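Local atomic coordinates of proliferating cell nuclear antigen (Entamoeba histolytica, PDB entry 3P91), a protein that probably encircles DNA as a ring of three subunits and raises the processivity of DNA polymerase delta during replication. Residues H8-E13 / G92-V97; T31-S36 / I75-L80; I40-M45 / V53-E58; I71-N76 / L120-I125. One frame throughout, in Å; residues are numbered along the deposited sequence.

Contact 1: residues H8-E13 / G92-V97; sequences HAKFKE and GLILDV
Ala-9 and Leu-95 form the hydrogen-bonded pair in the middle of an antiparallel beta ladder, joining strands 7-11 and 92-97 inside the five-stranded sheet of the N-terminal domain. Leu-95 N gives the shorter of their two bonds, 2.7 Å to Ala-9 O, and two residues further on, past the non-hydrogen-bonded pair of Lys-10 and Ile-94, Phe-11 N reaches Leu-93 O at 3.0 Å. The tight, buried side is where Phe-11, Leu-93 and Leu-95 meet. With CG beside its own backbone N (chi1 -71°), the Phe-11 ring runs alongside Leu-93, its CD2 at 3.8 Å from Leu-93 CD2. Leu-95 CD2 meets the ring edge at CE2, also 3.8 Å away. Helix 14-25 covers this side: Phe-17 stacks on the Phe-11 ring and also touches Leu-93.

On the other face lie His-8, Lys-10, Ile-94 and Asp-96, partly open to solvent, though single contacts are just as close. Ile-94 touches the Lys-10 chain through CG1, 3.7 Å from Lys-10 CG, while the ammonium end bends off to a salt bridge with Glu-64. The same carboxylate accepts from His-8 NE2, so both imidazole nitrogens face acids, which would probably make a doubly protonated ring more likely. His-8 ND1 donates to Asp-96 OD2 at 3.0 Å, close to the ring plane; it meets the oxygen on its syn side, 32° out of the carboxylate plane.

Contact 2: residues T31-S36 / I75-L80; sequences TNFDCS and INLTHL
Phe-33 and Ile-75 cross at about a right angle where strand 30-36 runs beside the end of strand 71-76, just before the chain turns into helix 77-84. The strands are tied here by one antiparallel hydrogen-bonded pair, Thr-31 with Ile-75; Ile-75 N donates to Thr-31 O at 2.8 Å, and Thr-31 N returns a bond to Ile-75 O.

Every carbon of the Ile-75 side chain comes near the phenyl group. Its CB already sits 3.7 Å from Phe-33 CE2, and the CG2 branch stays near that same ring carbon. The other branch does more: CG1, placed beside the backbone N by a chi1 of -78°, passes Phe-33 CD2 at 4.0 Å and carries CD1 out over the ring. There CD1 is nearest to Phe-33 CD2, at 3.4 Å, and makes a CH-pi contact, 3.9 Å from the centroid of the Phe-33 ring and 29° off its normal.

Leu-77, the first residue of the helix, takes the ring from its edge, with CD2 at 3.9 Å from Phe-33 CZ. Its second methyl, CD1, meets Thr-31 CG2 at 3.7 Å. Between Ile-75 and Leu-77 in the chain comes Asn-76, the N-cap of the helix: its OD1 accepts from His-79 N at 3.0 Å, above the amide plane, and weakly from Thr-78 N.

The chemistry is thus divided. Backbone bonds fix the strand pairing, the amide caps the helix start, and buried contact between the strand and the new helix rests on apolar groups, most of them around one aromatic ring.

Contact 3: residues I40-M45 / V53-E58; sequences IAVQCM and VSLLIE
A beta hairpin made of strands 39-45 and 52-57 brings Val-42 opposite Leu-55 at its middle, with Ile-40 facing Ile-57 and Cys-44 facing Val-53 on either side. The two strands run almost exactly antiparallel, 179° between their directions. Each of these three hydrogen-bonded pairs is closed by two backbone bonds, so six bonds hold the ladder. Val-53 N reaches Cys-44 O at 2.7 Å, and Leu-55 N meets Val-42 O at the same length. CA-H groups of the non-hydrogen-bonded residues add contacts to carbonyls of the facing strand: Ala-41 CA lies 3.2 Å from Leu-55 O, and Ser-54 CA is equally close to Val-42 O.

Side chains of the three hydrogen-bonded pairs share one face, mostly buried. Val-42 and Leu-55 touch there first at their roots, CB to CB 4.0 Å. Leu-55 then extends with CG anti to its backbone N (chi1 165°), and its CD2 comes to 4.1 Å from Val-42 CG2. On the partly exposed face Leu-56 leans across the ladder, and its CD1 stops 3.6 Å from Ile-40 O.

Helix 14-25 lies against the buried face, with Leu-24 on Val-53, Val-20 on Leu-55, and Leu-16 and Phe-17 on Ile-57. At the edges of the hairpin, strand 30-36 pairs with 39-45, while 247-253, from the C-terminal half of the chain, pairs with 52-57 and carries the sheet onward.

Contact 4: residues I71-N76 / L120-I125; sequences ITLGIN and LNLVDI
Gly-74 and Val-123 make the direct polar link between strand 71-76, at the edge of the large sheet, and the chain leaving strand 114-121. The touching parts run 90° apart, a crossing rather than a ladder. Val-123 N donates to Gly-74 O at 2.7 Å, the donor tilted 27° from the carbonyl plane. Val-123's own carbonyl answers with a weaker link: Val-123 O comes within 3.3 Å of Gly-74 CA, an approach made close because glycine has no side chain there. A water adds a third connection, accepting from Asn-76 N at 2.8 Å and donating to Asn-121 O at 3.2 Å.

The apolar contacts flank these bonds. Leu-122 spreads its fork over two residues of the strand, CD1 lying 3.9 Å from Leu-73 CD2 and CD2 lying 4.2 Å from Ile-75 CG1. Val-123 turns CG2 to the aliphatic base of Asn-76, 4.1 Å from Asn-76 CB. Ile-125 lays its long branch against bare backbone: CG1 sits beside its own N (chi1 -58°) and CD1 ends 3.7 Å from Ile-75 N. Leu-120 and Asn-121 pack on Met-180 and Ala-179 of a second subunit, so the crossing lies next to the subunit interface.

One direct hydrogen bond and one water therefore carry the polar tie, and apolar contacts of Leu-122, Val-123 and Ile-125 supply the rest; with no ladder, the chain crosses strand 71-76 without becoming another strand of its sheet.

All four contacts lie in the N-terminal half of the chain. Contacts 2, 3 and 4 reach one large sheet, in which strands 71-76, 30-36, 39-45 and 52-57 follow in order. Contacts 2 and 4 share Ile-75 and Asn-76 and have centres only about 6 Å apart; the centre of contact 3 is about 10 Å from that of contact 2, and Asp-34 N to Ala-41 O, 3.0 Å, probably bonds them. Contact 1 belongs to the five-stranded sheet, which contact 4 also reaches through strand 114-121; their centres are about 17 Å apart, yet Val-97 CG2 meets Leu-73 CD2 at 3.6 Å. Helix 14-25 touches contacts 1, 2 and 3, while contacts 2 and 4 reach Met-180 of a second subunit.

Contact 1: residues H8-E13 / G92-V97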
loop_
_atom_site.group_PDB
_atom_site.type_symbol
_atom_site.label_atom_id
_atom_site.label_comp_id
_atom_site.label_asym_id
_atom_site.label_seq_id
_atom_site.Cartn_x
_atom_site.Cartn_y
_atom_site.Cartn_z
ATOM N N HIS A 8 -23.246 15.035 26.941
ATOM C CA HIS A 8 -22.761 13.668 27.060
ATOM C C HIS A 8 -23.415 12.769 26.008
ATOM O O HIS A 8 -24.626 12.786 25.826
ATOM C CB HIS A 8 -23.007 13.132 28.473
ATOM C CG HIS A 8 -22.812 11.654 28.609
ATOM N ND1 HIS A 8 -21.567 11.065 28.643
ATOM C CD2 HIS A 8 -23.708 10.644 28.720
ATOM C CE1 HIS A 8 -21.705 9.757 28.764
ATOM N NE2 HIS A 8 -22.993 9.477 28.813
ATOM N N ALA A 9 -22.609 11.982 25.312
ATOM C CA ALA A 9 -23.151 11.090 24.296
ATOM C C ALA A 9 -22.317 9.827 24.127
ATOM O O ALA A 9 -21.100 9.898 23.987
ATOM C CB ALA A 9 -23.279 11.823 22.965
ATOM N N LYS A 10 -22.974 8.671 24.147
ATOM C CA LYS A 10 -22.302 7.432 23.788
ATOM C C LYS A 10 -22.963 6.787 22.595
ATOM O O LYS A 10 -24.163 6.541 22.602
ATOM C CB LYS A 10 -22.282 6.436 24.942
ATOM C CG LYS A 10 -21.565 5.143 24.580
ATOM C CD LYS A 10 -21.560 4.196 25.750
ATOM C CE LYS A 10 -22.979 3.792 26.082
ATOM N NZ LYS A 10 -23.209 3.694 27.550
ATOM N N PHE A 11 -22.165 6.490 21.579
ATOM C CA PHE A 11 -22.696 5.929 20.357
ATOM C C PHE A 11 -23.084 4.475 20.530
ATOM O O PHE A 11 -22.501 3.759 21.335
ATOM C CB PHE A 11 -21.680 6.071 19.232
ATOM C CG PHE A 11 -21.505 7.476 18.763
ATOM C CD1 PHE A 11 -22.223 7.948 17.678
ATOM C CD2 PHE A 11 -20.641 8.335 19.417
ATOM C CE1 PHE A 11 -22.072 9.251 17.242
ATOM C CE2 PHE A 11 -20.486 9.639 18.988
ATOM C CZ PHE A 11 -21.201 10.098 17.894
ATOM N N LYS A 12 -24.089 4.049 19.779
ATOM C CA LYS A 12 -24.382 2.633 19.661
ATOM C C LYS A 12 -23.235 1.974 18.913
ATOM O O LYS A 12 -22.728 0.933 19.331
ATOM C CB LYS A 12 -25.710 2.410 18.931
ATOM C CG LYS A 12 -26.918 2.628 19.824
ATOM C CD LYS A 12 -28.221 2.572 19.065
ATOM C CE LYS A 12 -29.401 2.590 20.018
ATOM N NZ LYS A 12 -30.707 2.748 19.304
ATOM N N GLU A 13 -22.811 2.602 17.820
ATOM C CA GLU A 13 -21.702 2.095 17.011
ATOM C C GLU A 13 -20.638 3.163 16.793
ATOM O O GLU A 13 -20.933 4.242 16.291
ATOM C CB GLU A 13 -22.205 1.601 15.651
ATOM C CG GLU A 13 -23.153 0.408 15.714
ATOM C CD GLU A 13 -22.501 -0.850 16.277
ATOM O OE1 GLU A 13 -23.235 -1.691 16.836
ATOM O OE2 GLU A 13 -21.265 -1.008 16.157
ATOM N N GLY A 92 -16.349 1.422 22.722
ATOM C CA GLY A 92 -17.469 2.209 23.196
ATOM C C GLY A 92 -17.094 3.672 23.168
ATOM O O GLY A 92 -16.342 4.148 24.014
ATOM N N LEU A 93 -17.623 4.394 22.191
ATOM C CA LEU A 93 -17.204 5.767 21.976
ATOM C C LEU A 93 -18.108 6.765 22.698
ATOM O O LEU A 93 -19.325 6.775 22.512
ATOM C CB LEU A 93 -17.136 6.074 20.479
ATOM C CG LEU A 93 -16.712 7.499 20.140
ATOM C CD1 LEU A 93 -15.272 7.730 20.523
ATOM C CD2 LEU A 93 -16.912 7.768 18.673
ATOM N N ILE A 94 -17.496 7.608 23.520
ATOM C CA ILE A 94 -18.232 8.583 24.295
ATOM C C ILE A 94 -17.677 9.967 24.045
ATOM O O ILE A 94 -16.468 10.156 23.925
ATOM C CB ILE A 94 -18.159 8.273 25.797
ATOM C CG1 ILE A 94 -18.717 6.882 26.073
ATOM C CG2 ILE A 94 -18.938 9.302 26.597
ATOM C CD1 ILE A 94 -18.296 6.325 27.397
ATOM N N LEU A 95 -18.583 10.930 23.958
ATOM C CA LEU A 95 -18.227 12.330 23.828
ATOM C C LEU A 95 -18.689 13.060 25.075
ATOM O O LEU A 95 -19.780 12.804 25.578
ATOM C CB LEU A 95 -18.911 12.931 22.609
ATOM C CG LEU A 95 -18.189 12.956 21.262
ATOM C CD1 LEU A 95 -17.282 11.763 21.051
ATOM C CD2 LEU A 95 -19.241 13.012 20.179
ATOM N N ASP A 96 -17.856 13.962 25.581
ATOM C CA ASP A 96 -18.224 14.761 26.734
ATOM C C ASP A 96 -17.758 16.189 26.540
ATOM O O ASP A 96 -16.665 16.425 26.024
ATOM C CB ASP A 96 -17.600 14.196 28.016
ATOM C CG ASP A 96 -18.413 13.058 28.627
ATOM O OD1 ASP A 96 -17.858 11.952 28.800
ATOM O OD2 ASP A 96 -19.596 13.272 28.964
ATOM N N VAL A 97 -18.606 17.135 26.937
ATOM C CA VAL A 97 -18.169 18.507 27.153
ATOM C C VAL A 97 -18.510 18.931 28.583
ATOM O O VAL A 97 -19.668 18.905 28.987
ATOM C CB VAL A 97 -18.777 19.486 26.143
ATOM C CG1 VAL A 97 -18.412 20.912 26.511
ATOM C CG2 VAL A 97 -18.291 19.157 24.738
#

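Contact 2: residues T31-S36 / I75-L80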
loop_
_atom_site.group_PDB
_atom_site.type_symbol
_atom_site.label_atom_id
_atom_site.label_comp_id
_atom_site.label_asym_id
_atom_site.label_seq_id
_atom_site.Cartn_x
_atom_site.Cartn_y
_atom_site.Cartn_z
ATOM N N THR A 31 -15.651 22.774 10.969
ATOM C CA THR A 31 -17.087 23.007 10.969
ATOM C C THR A 31 -17.680 22.968 12.369
ATOM O O THR A 31 -17.107 22.389 13.290
ATOM C CB THR A 31 -17.831 22.025 10.033
ATOM O OG1 THR A 31 -19.170 22.488 9.820
ATOM C CG2 THR A 31 -17.866 20.627 10.620
ATOM N N ASN A 32 -18.822 23.614 12.523
ATOM C CA ASN A 32 -19.526 23.588 13.781
ATOM C C ASN A 32 -20.435 22.386 13.870
ATOM O O ASN A 32 -21.166 22.066 12.936
ATOM C CB ASN A 32 -20.345 24.861 13.963
ATOM C CG ASN A 32 -19.500 26.038 14.355
ATOM O OD1 ASN A 32 -18.698 25.960 15.283
ATOM N ND2 ASN A 32 -19.664 27.138 13.645
ATOM N N PHE A 33 -20.369 21.716 15.008
ATOM C CA PHE A 33 -21.308 20.666 15.322
ATOM C C PHE A 33 -22.294 21.248 16.286
ATOM O O PHE A 33 -21.957 21.555 17.423
ATOM C CB PHE A 33 -20.599 19.483 15.957
ATOM C CG PHE A 33 -19.831 18.668 14.981
ATOM C CD1 PHE A 33 -20.226 17.387 14.676
ATOM C CD2 PHE A 33 -18.732 19.203 14.334
ATOM C CE1 PHE A 33 -19.521 16.639 13.761
ATOM C CE2 PHE A 33 -18.016 18.459 13.416
ATOM C CZ PHE A 33 -18.411 17.178 13.129
ATOM N N ASP A 34 -23.514 21.425 15.809
ATOM C CA ASP A 34 -24.580 21.961 16.626
ATOM C C ASP A 34 -25.269 20.809 17.325
ATOM O O ASP A 34 -25.979 20.023 16.708
ATOM C CB ASP A 34 -25.566 22.738 15.754
ATOM C CG ASP A 34 -24.903 23.875 15.005
ATOM O OD1 ASP A 34 -24.944 23.876 13.756
ATOM O OD2 ASP A 34 -24.334 24.769 15.660
ATOM N N CYS A 35 -25.036 20.697 18.621
ATOM C CA CYS A 35 -25.684 19.667 19.409
ATOM C C CYS A 35 -26.926 20.233 20.091
ATOM O O CYS A 35 -27.025 21.430 20.349
ATOM C CB CYS A 35 -24.703 19.099 20.433
ATOM S SG CYS A 35 -23.090 18.697 19.716
ATOM N N SER A 36 -27.886 19.366 20.353
ATOM C CA SER A 36 -29.083 19.757 21.056
ATOM C C SER A 36 -29.763 18.469 21.461
ATOM O O SER A 36 -29.244 17.391 21.199
ATOM C CB SER A 36 -29.985 20.605 20.162
ATOM O OG SER A 36 -30.659 19.811 19.198
ATOM N N ILE A 75 -15.156 22.391 15.355
ATOM C CA ILE A 75 -14.306 21.218 15.200
ATOM C C ILE A 75 -13.430 21.194 13.945
ATOM O O ILE A 75 -13.930 21.280 12.828
ATOM C CB ILE A 75 -15.154 19.939 15.239
ATOM C CG1 ILE A 75 -15.520 19.604 16.686
ATOM C CG2 ILE A 75 -14.411 18.790 14.601
ATOM C CD1 ILE A 75 -16.481 18.459 16.812
ATOM N N ASN A 76 -12.119 21.076 14.151
ATOM C CA ASN A 76 -11.175 20.825 13.066
ATOM C C ASN A 76 -11.186 19.341 12.737
ATOM O O ASN A 76 -10.709 18.519 13.526
ATOM C CB ASN A 76 -9.758 21.272 13.445
ATOM C CG ASN A 76 -8.743 21.005 12.343
ATOM O OD1 ASN A 76 -8.681 19.909 11.786
ATOM N ND2 ASN A 76 -7.944 22.014 12.023
ATOM N N LEU A 77 -11.740 19.006 11.575
ATOM C CA LEU A 77 -11.981 17.620 11.203
ATOM C C LEU A 77 -10.698 16.838 10.954
ATOM O O LEU A 77 -10.666 15.619 11.114
ATOM C CB LEU A 77 -12.918 17.554 9.997
ATOM C CG LEU A 77 -14.334 18.007 10.370
ATOM C CD1 LEU A 77 -15.048 18.621 9.197
ATOM C CD2 LEU A 77 -15.132 16.854 10.953
ATOM N N THR A 78 -9.636 17.539 10.576
ATOM C CA THR A 78 -8.342 16.893 10.425
ATOM C C THR A 78 -7.887 16.352 11.780
ATOM O O THR A 78 -7.377 15.232 11.876
ATOM C CB THR A 78 -7.286 17.851 9.830
ATOM O OG1 THR A 78 -7.576 18.074 8.447
ATOM C CG2 THR A 78 -5.904 17.258 9.941
ATOM N N HIS A 79 -8.098 17.133 12.832
ATOM C CA HIS A 79 -7.680 16.714 14.161
ATOM C C HIS A 79 -8.557 15.618 14.743
ATOM O O HIS A 79 -8.070 14.743 15.459
ATOM C CB HIS A 79 -7.605 17.909 15.100
ATOM C CG HIS A 79 -6.606 18.927 14.667
ATOM N ND1 HIS A 79 -6.494 20.166 15.257
ATOM C CD2 HIS A 79 -5.676 18.889 13.683
ATOM C CE1 HIS A 79 -5.531 20.846 14.659
ATOM N NE2 HIS A 79 -5.019 20.094 13.700
ATOM N N LEU A 80 -9.846 15.661 14.428
ATOM C CA LEU A 80 -10.777 14.659 14.928
ATOM C C LEU A 80 -10.579 13.300 14.264
ATOM O O LEU A 80 -10.697 12.264 14.912
ATOM C CB LEU A 80 -12.223 15.135 14.766
ATOM C CG LEU A 80 -13.331 14.173 15.198
ATOM C CD1 LEU A 80 -13.150 13.751 16.636
ATOM C CD2 LEU A 80 -14.686 14.823 15.007
#

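Contact 3: residues I40-M45 / V53-E58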
loop_
_atom_site.group_PDB
_atom_site.type_symbol
_atom_site.label_atom_id
_atom_site.label_comp_id
_atom_site.label_asym_id
_atom_site.label_seq_id
_atom_site.Cartn_x
_atom_site.Cartn_y
_atom_site.Cartn_z
ATOM N N ILE A 40 -27.127 15.731 16.633
ATOM C CA ILE A 40 -25.963 16.468 16.171
ATOM C C ILE A 40 -26.172 16.846 14.707
ATOM O O ILE A 40 -26.541 16.016 13.877
ATOM C CB ILE A 40 -24.669 15.646 16.350
ATOM C CG1 ILE A 40 -24.575 15.152 17.794
ATOM C CG2 ILE A 40 -23.442 16.467 15.975
ATOM C CD1 ILE A 40 -23.435 14.224 18.054
ATOM N N ALA A 41 -25.940 18.113 14.404
ATOM C CA ALA A 41 -26.231 18.631 13.087
ATOM C C ALA A 41 -25.057 19.419 12.547
ATOM O O ALA A 41 -24.312 20.045 13.298
ATOM C CB ALA A 41 -27.472 19.508 13.135
ATOM N N VAL A 42 -24.906 19.382 11.230
ATOM C CA VAL A 42 -23.933 20.216 10.546
ATOM C C VAL A 42 -24.525 20.723 9.233
ATOM O O VAL A 42 -24.918 19.945 8.378
ATOM C CB VAL A 42 -22.622 19.452 10.283
ATOM C CG1 VAL A 42 -21.683 20.278 9.403
ATOM C CG2 VAL A 42 -21.960 19.077 11.594
ATOM N N GLN A 43 -24.613 22.037 9.101
ATOM C CA GLN A 43 -25.091 22.662 7.879
ATOM C C GLN A 43 -24.156 23.793 7.536
ATOM O O GLN A 43 -24.093 24.797 8.250
ATOM C CB GLN A 43 -26.508 23.211 8.045
ATOM C CG GLN A 43 -27.591 22.183 7.810
ATOM C CD GLN A 43 -28.899 22.801 7.350
ATOM O OE1 GLN A 43 -29.037 24.027 7.273
ATOM N NE2 GLN A 43 -29.872 21.948 7.042
ATOM N N CYS A 44 -23.427 23.622 6.441
ATOM C CA CYS A 44 -22.426 24.591 6.040
ATOM C C CYS A 44 -22.030 24.342 4.596
ATOM O O CYS A 44 -22.344 23.293 4.027
ATOM C CB CYS A 44 -21.199 24.462 6.929
ATOM S SG CYS A 44 -20.358 22.891 6.697
ATOM N N MET A 45 -21.335 25.315 4.016
ATOM C CA MET A 45 -20.810 25.200 2.661
ATOM C C MET A 45 -19.532 24.399 2.657
ATOM O O MET A 45 -18.819 24.353 3.657
ATOM C CB MET A 45 -20.528 26.580 2.080
ATOM C CG MET A 45 -21.765 27.437 1.948
ATOM S SD MET A 45 -21.438 28.944 1.036
ATOM C CE MET A 45 -20.153 29.671 2.033
ATOM N N VAL A 53 -23.281 21.171 2.649
ATOM C CA VAL A 53 -23.289 19.911 3.372
ATOM C C VAL A 53 -24.356 19.972 4.454
ATOM O O VAL A 53 -24.510 20.992 5.116
ATOM C CB VAL A 53 -21.930 19.629 4.048
ATOM C CG1 VAL A 53 -21.898 18.215 4.580
ATOM C CG2 VAL A 53 -20.783 19.873 3.077
ATOM N N SER A 54 -25.084 18.873 4.629
ATOM C CA SER A 54 -26.136 18.786 5.632
ATOM C C SER A 54 -26.099 17.454 6.369
ATOM O O SER A 54 -26.489 16.433 5.815
ATOM C CB SER A 54 -27.498 18.937 4.971
ATOM O OG SER A 54 -28.537 18.658 5.888
ATOM N N LEU A 55 -25.647 17.465 7.619
ATOM C CA LEU A 55 -25.614 16.246 8.418
ATOM C C LEU A 55 -26.590 16.281 9.574
ATOM O O LEU A 55 -26.746 17.294 10.253
ATOM C CB LEU A 55 -24.213 15.982 8.975
ATOM C CG LEU A 55 -24.106 14.953 10.114
ATOM C CD1 LEU A 55 -24.199 13.514 9.606
ATOM C CD2 LEU A 55 -22.822 15.155 10.906
ATOM N N LEU A 56 -27.235 15.149 9.803
ATOM C CA LEU A 56 -28.038 14.979 10.989
ATOM C C LEU A 56 -27.807 13.608 11.595
ATOM O O LEU A 56 -28.194 12.599 11.020
ATOM C CB LEU A 56 -29.509 15.134 10.659
ATOM C CG LEU A 56 -30.389 14.847 11.864
ATOM C CD1 LEU A 56 -30.044 15.815 12.988
ATOM C CD2 LEU A 56 -31.857 14.937 11.484
ATOM N N ILE A 57 -27.160 13.566 12.751
ATOM C CA ILE A 57 -27.162 12.345 13.528
ATOM C C ILE A 57 -28.279 12.452 14.551
ATOM O O ILE A 57 -28.348 13.414 15.305
ATOM C CB ILE A 57 -25.831 12.104 14.240
ATOM C CG1 ILE A 57 -24.671 12.324 13.276
ATOM C CG2 ILE A 57 -25.795 10.695 14.796
ATOM C CD1 ILE A 57 -23.329 12.211 13.913
ATOM N N GLU A 58 -29.160 11.467 14.566
ATOM C CA GLU A 58 -30.300 11.496 15.461
ATOM C C GLU A 58 -29.978 10.847 16.790
ATOM O O GLU A 58 -28.977 10.133 16.912
ATOM C CB GLU A 58 -31.466 10.761 14.826
ATOM C CG GLU A 58 -31.965 11.381 13.539
ATOM C CD GLU A 58 -33.386 10.967 13.249
ATOM O OE1 GLU A 58 -34.310 11.728 13.628
ATOM O OE2 GLU A 58 -33.569 9.870 12.672
#

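Contact 4: residues I71-N76 / L120-I125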
loop_
_atom_site.group_PDB
_atom_site.type_symbol
_atom_site.label_atom_id
_atom_site.label_comp_id
_atom_site.label_asym_id
_atom_site.label_seq_id
_atom_site.Cartn_x
_atom_site.Cartn_y
_atom_site.Cartn_z
ATOM N N ILE A 71 -25.731 23.524 22.103
ATOM C CA ILE A 71 -24.357 23.996 22.085
ATOM C C ILE A 71 -23.803 23.806 20.684
ATOM O O ILE A 71 -24.332 23.014 19.902
ATOM C CB ILE A 71 -23.494 23.212 23.069
ATOM C CG1 ILE A 71 -23.369 21.758 22.629
ATOM C CG2 ILE A 71 -24.094 23.266 24.460
ATOM C CD1 ILE A 71 -22.732 20.892 23.678
ATOM N N THR A 72 -22.751 24.546 20.355
ATOM C CA THR A 72 -22.102 24.388 19.064
ATOM C C THR A 72 -20.612 24.168 19.261
ATOM O O THR A 72 -19.933 25.001 19.847
ATOM C CB THR A 72 -22.349 25.596 18.137
ATOM O OG1 THR A 72 -21.248 25.734 17.231
ATOM C CG2 THR A 72 -22.476 26.864 18.940
ATOM N N LEU A 73 -20.111 23.034 18.783
ATOM C CA LEU A 73 -18.695 22.706 18.916
ATOM C C LEU A 73 -17.927 22.984 17.631
ATOM O O LEU A 73 -18.191 22.374 16.600
ATOM C CB LEU A 73 -18.521 21.238 19.299
ATOM C CG LEU A 73 -19.392 20.686 20.424
ATOM C CD1 LEU A 73 -19.365 19.182 20.379
ATOM C CD2 LEU A 73 -18.935 21.182 21.776
ATOM N N GLY A 74 -16.975 23.909 17.706
ATOM C CA GLY A 74 -16.125 24.236 16.578
ATOM C C GLY A 74 -15.029 23.205 16.396
ATOM O O GLY A 74 -14.075 23.155 17.165
ATOM N N ILE A 75 -15.156 22.391 15.355
ATOM C CA ILE A 75 -14.306 21.218 15.200
ATOM C C ILE A 75 -13.430 21.194 13.945
ATOM O O ILE A 75 -13.930 21.280 12.828
ATOM C CB ILE A 75 -15.154 19.939 15.239
ATOM C CG1 ILE A 75 -15.520 19.604 16.686
ATOM C CG2 ILE A 75 -14.411 18.790 14.601
ATOM C CD1 ILE A 75 -16.481 18.459 16.812
ATOM N N ASN A 76 -12.119 21.076 14.151
ATOM C CA ASN A 76 -11.175 20.825 13.066
ATOM C C ASN A 76 -11.186 19.341 12.737
ATOM O O ASN A 76 -10.709 18.519 13.526
ATOM C CB ASN A 76 -9.758 21.272 13.445
ATOM C CG ASN A 76 -8.743 21.005 12.343
ATOM O OD1 ASN A 76 -8.681 19.909 11.786
ATOM N ND2 ASN A 76 -7.944 22.014 12.023
ATOM N N LEU A 120 -9.692 16.959 22.900
ATOM C CA LEU A 120 -9.536 17.684 21.649
ATOM C C LEU A 120 -9.834 19.164 21.844
ATOM O O LEU A 120 -10.919 19.529 22.279
ATOM C CB LEU A 120 -10.471 17.126 20.583
ATOM C CG LEU A 120 -10.626 18.042 19.365
ATOM C CD1 LEU A 120 -9.275 18.289 18.692
ATOM C CD2 LEU A 120 -11.629 17.465 18.380
ATOM N N ASN A 121 -8.869 20.016 21.521
ATOM C CA ASN A 121 -9.073 21.454 21.616
ATOM C C ASN A 121 -10.091 21.894 20.590
ATOM O O ASN A 121 -9.960 21.582 19.416
ATOM C CB ASN A 121 -7.766 22.202 21.371
ATOM C CG ASN A 121 -6.683 21.818 22.355
ATOM O OD1 ASN A 121 -6.943 21.636 23.542
ATOM N ND2 ASN A 121 -5.457 21.685 21.861
ATOM N N LEU A 122 -11.111 22.613 21.033
ATOM C CA LEU A 122 -12.110 23.125 20.113
ATOM C C LEU A 122 -11.612 24.397 19.454
ATOM O O LEU A 122 -10.661 25.030 19.920
ATOM C CB LEU A 122 -13.433 23.388 20.829
ATOM C CG LEU A 122 -14.051 22.139 21.444
ATOM C CD1 LEU A 122 -15.323 22.461 22.186
ATOM C CD2 LEU A 122 -14.307 21.136 20.357
ATOM N N VAL A 123 -12.271 24.768 18.367
ATOM C CA VAL A 123 -11.886 25.923 17.586
ATOM C C VAL A 123 -13.016 26.947 17.540
ATOM O O VAL A 123 -14.175 26.639 17.844
ATOM C CB VAL A 123 -11.532 25.493 16.155
ATOM C CG1 VAL A 123 -10.828 26.622 15.419
ATOM C CG2 VAL A 123 -10.653 24.252 16.189
ATOM N N ASP A 124 -12.666 28.176 17.179
ATOM C CA ASP A 124 -13.658 29.206 16.928
ATOM C C ASP A 124 -13.960 29.264 15.446
ATOM O O ASP A 124 -13.100 29.601 14.634
ATOM C CB ASP A 124 -13.168 30.564 17.410
ATOM C CG ASP A 124 -13.620 30.872 18.811
ATOM O OD1 ASP A 124 -14.676 30.337 19.212
ATOM O OD2 ASP A 124 -12.924 31.644 19.507
ATOM N N ILE A 125 -15.189 28.923 15.096
ATOM C CA ILE A 125 -15.604 28.950 13.712
ATOM C C ILE A 125 -16.656 30.025 13.520
ATOM O O ILE A 125 -17.768 29.921 14.032
ATOM C CB ILE A 125 -16.124 27.585 13.276
ATOM C CG1 ILE A 125 -15.026 26.540 13.490
ATOM C CG2 ILE A 125 -16.555 27.627 11.831
ATOM C CD1 ILE A 125 -15.375 25.174 12.989
HETATM O O HOH W 1 -11.412 20.484 16.818
#